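Local atomic coordinates of HD domain protein (Enterococcus faecalis, PDB entry 4LRL), a protein that probably hydrolyses deoxyribonucleoside triphosphates as an allosterically regulated HD-domain phosphohydrolase, and binds dGTP, dTTP and a metal ion. Residues 224-228 with 229-233; 418-422 with 423-427. One frame throughout, in Å; residues are numbered along the deposited sequence.

Interaction 1: residues 224-228 with 229-233; sequences GTFDL and TRILR
Asp227 caps Arg230 N at the start of helix 228-234, a local contact of hydrogen bonds and apolar side chains in the short loop that follows helix 206-219 of this HD-domain protein. The N-cap is made by the side chain: Asp227 OD2 accepts from Arg230 N at 2.8 Å, but the angle at the hydrogen is only 130°, so the bond counts as weak. Asp227 has its CG anti to the backbone N (chi1 -171°), beside the carbonyl carbon, and from there the carboxylate reaches the amide of Arg230. Aspartate suits the place because first-turn N-H groups lack a carbonyl one turn earlier in the helix; Arg230 N is shared weakly between Asp227 OD2 and Asp227 O, and the negative charge probably interacts well with the positive end of the helix dipole. The same OD2 also accepts from Asn46 ND2 of the second subunit, which ties the cap to the assembly. Behind the cap, the backbone settles into regular helix through Ile231 N to Asp227 O (3.3 Å) and Leu232 N to Leu228 O (2.9 Å).

Arg230 turns its end away from the cap to a cation-pi contact with Tyr47 of the second subunit. On the apolar side, Leu228 CG lies 4.0 Å from Leu232 CD1, one turn on; Leu232 also packs against helix 87-108. Phe226 lies among Met209 and Leu213 of helix 206-219 and Tyr255 of helix 249-267, whose ring it meets edge-to-face. The end methyl of Ile231 reaches back to Phe226, with CD1 3.7 Å from Phe226 CD1.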
loop_
_atom_site.group_PDB
_atom_site.type_symbol
_atom_site.label_atom_id
_atom_site.label_comp_id
_atom_site.label_asym_id
_atom_site.label_seq_id
_atom_site.Cartn_x
_atom_site.Cartn_y
_atom_site.Cartn_z
ATOM N N GLY C 224 -6.815 1.447 8.678
ATOM C CA GLY C 224 -7.978 2.208 9.128
ATOM C C GLY C 224 -8.635 3.007 8.004
ATOM O O GLY C 224 -9.221 4.064 8.256
ATOM N N THR C 225 -8.537 2.504 6.768
ATOM C CA THR C 225 -9.041 3.204 5.573
ATOM C C THR C 225 -10.145 2.442 4.825
ATOM O O THR C 225 -10.180 1.204 4.815
ATOM C CB THR C 225 -7.900 3.541 4.559
ATOM O OG1 THR C 225 -7.244 2.339 4.133
ATOM C CG2 THR C 225 -6.874 4.477 5.183
ATOM N N PHE C 226 -11.043 3.208 4.210
ATOM C CA PHE C 226 -12.100 2.694 3.340
ATOM C C PHE C 226 -11.754 3.104 1.908
ATOM O O PHE C 226 -10.697 3.672 1.662
ATOM C CB PHE C 226 -13.438 3.315 3.745
ATOM C CG PHE C 226 -13.457 4.812 3.634
ATOM C CD1 PHE C 226 -13.990 5.429 2.509
ATOM C CD2 PHE C 226 -12.900 5.604 4.636
ATOM C CE1 PHE C 226 -13.979 6.807 2.389
ATOM C CE2 PHE C 226 -12.885 6.984 4.528
ATOM C CZ PHE C 226 -13.427 7.588 3.403
ATOM N N ASP C 227 -12.660 2.860 0.970
ATOM C CA ASP C 227 -12.397 3.168 -0.434
ATOM C C ASP C 227 -13.218 4.355 -0.941
ATOM O O ASP C 227 -14.420 4.223 -1.214
ATOM C CB ASP C 227 -12.650 1.932 -1.300
ATOM C CG ASP C 227 -12.179 2.117 -2.724
ATOM O OD1 ASP C 227 -10.951 2.290 -2.935
ATOM O OD2 ASP C 227 -13.041 2.086 -3.630
ATOM N N LEU C 228 -12.558 5.504 -1.074
ATOM C CA LEU C 228 -13.197 6.721 -1.579
ATOM C C LEU C 228 -13.821 6.529 -2.961
ATOM O O LEU C 228 -14.956 6.952 -3.193
ATOM C CB LEU C 228 -12.205 7.895 -1.611
ATOM C CG LEU C 228 -12.741 9.236 -2.133
ATOM C CD1 LEU C 228 -13.934 9.724 -1.321
ATOM C CD2 LEU C 228 -11.655 10.291 -2.166
ATOM N N THR C 229 -13.071 5.893 -3.862
ATOM C CA THR C 229 -13.521 5.658 -5.234
ATOM C C THR C 229 -14.811 4.837 -5.324
ATOM O O THR C 229 -15.644 5.098 -6.191
ATOM C CB THR C 229 -12.413 5.038 -6.113
ATOM O OG1 THR C 229 -11.363 5.993 -6.289
ATOM C CG2 THR C 229 -12.948 4.672 -7.498
ATOM N N ARG C 230 -14.990 3.855 -4.440
ATOM C CA ARG C 230 -16.232 3.096 -4.490
ATOM C C ARG C 230 -17.410 3.894 -3.949
ATOM O O ARG C 230 -18.520 3.775 -4.465
ATOM C CB ARG C 230 -16.147 1.714 -3.825
ATOM C CG ARG C 230 -17.439 0.839 -4.039
ATOM C CD ARG C 230 -17.879 0.697 -5.512
ATOM N NE ARG C 230 -19.174 0.022 -5.639
ATOM C CZ ARG C 230 -19.843 -0.161 -6.781
ATOM N NH1 ARG C 230 -19.356 0.270 -7.939
ATOM N NH2 ARG C 230 -21.013 -0.780 -6.759
ATOM N N ILE C 231 -17.166 4.734 -2.951
ATOM C CA ILE C 231 -18.224 5.606 -2.452
ATOM C C ILE C 231 -18.614 6.622 -3.521
ATOM O O ILE C 231 -19.795 6.893 -3.723
ATOM C CB ILE C 231 -17.866 6.276 -1.105
ATOM C CG1 ILE C 231 -17.665 5.190 -0.037
ATOM C CG2 ILE C 231 -18.983 7.274 -0.684
ATOM C CD1 ILE C 231 -17.472 5.705 1.344
ATOM N N LEU C 232 -17.620 7.142 -4.235
ATOM C CA LEU C 232 -17.894 8.083 -5.310
ATOM C C LEU C 232 -18.671 7.464 -6.467
ATOM O O LEU C 232 -19.360 8.169 -7.197
ATOM C CB LEU C 232 -16.602 8.736 -5.809
ATOM C CG LEU C 232 -15.921 9.675 -4.799
ATOM C CD1 LEU C 232 -14.687 10.322 -5.395
ATOM C CD2 LEU C 232 -16.880 10.727 -4.282
ATOM N N ARG C 233 -18.584 6.144 -6.619
ATOM C CA ARG C 233 -19.286 5.460 -7.701
ATOM C C ARG C 233 -20.780 5.264 -7.408
ATOM O O ARG C 233 -21.563 5.036 -8.323
ATOM C CB ARG C 233 -18.627 4.107 -7.989
ATOM C CG ARG C 233 -18.961 3.517 -9.357
ATOM C CD ARG C 233 -18.062 4.071 -10.445
ATOM N NE ARG C 233 -18.587 3.816 -11.785
ATOM C CZ ARG C 233 -17.907 4.032 -12.914
ATOM N NH1 ARG C 233 -16.662 4.497 -12.873
ATOM N NH2 ARG C 233 -18.473 3.773 -14.092
#

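Interaction 2: residues 418-422 with 423-427; sequences SLVEL and ATVSP
Polar contacts lead at this strand-to-helix junction, where Glu421 grips the amide of Ala423. Glu421 OE2 accepts from Ala423 N at 2.7 Å with an N-H...O angle of 158°, and the amide approaches from above the carboxylate plane, 49° out of it. The chain folds back to do so: CG is anti to the backbone N (chi1 -170°), and a bend at chi2 swings the carboxylate over the start of the next turn. Glutamate has the length for this doubling back and a negative end that probably sits well beside the helix N-terminus. Tyr399 OH hydrogen-bonds to OE2 as well, so two partners hold that oxygen. The small methyl of Ala423 lies against the carboxylate, CB 3.4 Å from Glu421 OE2.

Across the junction the backbone adds Val425 N to Leu422 O at 3.1 Å, with the donor well above the carbonyl plane. Glu421 is thus the N-cap of the short, weakly bonded helix 422-425, which directly follows strand 419-421, outermost within this chain in a mixed sheet. Ser426 then caps the following helix 427-434, its OG bonded to Val429 N and also to Glu253.

Apolar contacts join the strand to the turn. Val420 and Val425 cross at about a right angle, their CG1 methyls meeting at 3.6 Å; beta-branched valine suits the strand at Val420, and the short methyls of Val425 let the two side chains touch. Thr424 CG2 stands 4.1 Å from Val420 CG1. Leu422, by contrast, packs on Val252 and Ile256 of helix 249-267 and on Leu412 of the neighbouring strand.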
loop_
_atom_site.group_PDB
_atom_site.type_symbol
_atom_site.label_atom_id
_atom_site.label_comp_id
_atom_site.label_asym_id
_atom_site.label_seq_id
_atom_site.Cartn_x
_atom_site.Cartn_y
_atom_site.Cartn_z
ATOM N N SER C 418 -36.747 4.344 -3.240
ATOM C CA SER C 418 -37.017 4.567 -1.831
ATOM C C SER C 418 -35.734 4.470 -1.018
ATOM O O SER C 418 -34.779 3.781 -1.388
ATOM C CB SER C 418 -38.070 3.593 -1.299
ATOM O OG SER C 418 -37.561 2.275 -1.263
ATOM N N LEU C 419 -35.735 5.175 0.103
ATOM C CA LEU C 419 -34.574 5.283 0.944
ATOM C C LEU C 419 -34.672 4.381 2.148
ATOM O O LEU C 419 -35.711 4.282 2.793
ATOM C CB LEU C 419 -34.385 6.729 1.384
ATOM C CG LEU C 419 -34.070 7.634 0.198
ATOM C CD1 LEU C 419 -34.472 9.030 0.537
ATOM C CD2 LEU C 419 -32.588 7.531 -0.190
ATOM N N VAL C 420 -33.559 3.744 2.453
ATOM C CA VAL C 420 -33.483 2.813 3.546
ATOM C C VAL C 420 -32.222 3.144 4.329
ATOM O O VAL C 420 -31.129 3.246 3.757
ATOM C CB VAL C 420 -33.550 1.353 3.006
ATOM C CG1 VAL C 420 -32.615 0.421 3.730
ATOM C CG2 VAL C 420 -35.000 0.846 3.059
ATOM N N GLU C 421 -32.397 3.347 5.632
ATOM C CA GLU C 421 -31.311 3.719 6.535
ATOM C C GLU C 421 -30.295 2.583 6.677
ATOM O O GLU C 421 -30.671 1.416 6.737
ATOM C CB GLU C 421 -31.894 4.129 7.899
ATOM C CG GLU C 421 -30.900 4.761 8.863
ATOM C CD GLU C 421 -30.141 3.738 9.688
ATOM O OE1 GLU C 421 -30.778 3.011 10.475
ATOM O OE2 GLU C 421 -28.903 3.674 9.564
ATOM N N LEU C 422 -29.011 2.943 6.737
ATOM C CA LEU C 422 -27.904 1.997 6.688
ATOM C C LEU C 422 -27.939 0.844 7.704
ATOM O O LEU C 422 -27.848 -0.321 7.319
ATOM C CB LEU C 422 -26.576 2.748 6.787
ATOM C CG LEU C 422 -25.305 1.895 6.846
ATOM C CD1 LEU C 422 -25.083 1.115 5.552
ATOM C CD2 LEU C 422 -24.099 2.748 7.174
ATOM N N ALA C 423 -28.038 1.175 8.990
ATOM C CA ALA C 423 -28.037 0.183 10.070
ATOM C C ALA C 423 -29.149 -0.853 9.895
ATOM O O ALA C 423 -28.968 -2.035 10.197
ATOM C CB ALA C 423 -28.161 0.876 11.431
ATOM N N THR C 424 -30.291 -0.386 9.405
ATOM C CA THR C 424 -31.449 -1.216 9.069
ATOM C C THR C 424 -31.096 -2.447 8.213
ATOM O O THR C 424 -31.578 -3.546 8.483
ATOM C CB THR C 424 -32.523 -0.338 8.391
ATOM O OG1 THR C 424 -33.350 0.247 9.400
ATOM C CG2 THR C 424 -33.382 -1.116 7.405
ATOM N N VAL C 425 -30.248 -2.274 7.208
ATOM C CA VAL C 425 -29.912 -3.390 6.330
ATOM C C VAL C 425 -28.484 -3.893 6.499
ATOM O O VAL C 425 -28.031 -4.721 5.714
ATOM C CB VAL C 425 -30.188 -3.079 4.836
ATOM C CG1 VAL C 425 -31.704 -3.012 4.567
ATOM C CG2 VAL C 425 -29.504 -1.795 4.421
ATOM N N SER C 426 -27.786 -3.396 7.522
ATOM C CA SER C 426 -26.428 -3.845 7.810
ATOM C C SER C 426 -26.245 -4.214 9.276
ATOM O O SER C 426 -26.181 -3.336 10.139
ATOM C CB SER C 426 -25.394 -2.798 7.400
ATOM O OG SER C 426 -24.109 -3.181 7.851
ATOM N N PRO C 427 -26.166 -5.524 9.559
ATOM C CA PRO C 427 -25.916 -6.054 10.887
ATOM C C PRO C 427 -24.599 -5.554 11.491
ATOM O O PRO C 427 -24.533 -5.308 12.701
ATOM C CB PRO C 427 -25.842 -7.560 10.638
ATOM C CG PRO C 427 -26.695 -7.776 9.454
ATOM C CD PRO C 427 -26.463 -6.596 8.592
#

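Interaction 1 comes first along the chain and interaction 2 almost two hundred residues later, yet their centres are 18 Å apart and their nearest atoms about 9 Å, without touching. Helix 249-267 is common ground: residues 224-233 rest on it through Phe226, Arg230 and Ile231, residues 418-427 through Leu422 and the Ser426-Glu253 hydrogen bond. They also bracket one mixed sheet, since strand 235-238 follows helix 228-234 at one edge and strand 419-421 forms the other within this chain. Both belong to the HD associated region but face different subunits, the second and the third. Interaction 1 lies nearer the metal, the Phe226 side chain being about 13 Å from the nickel ion.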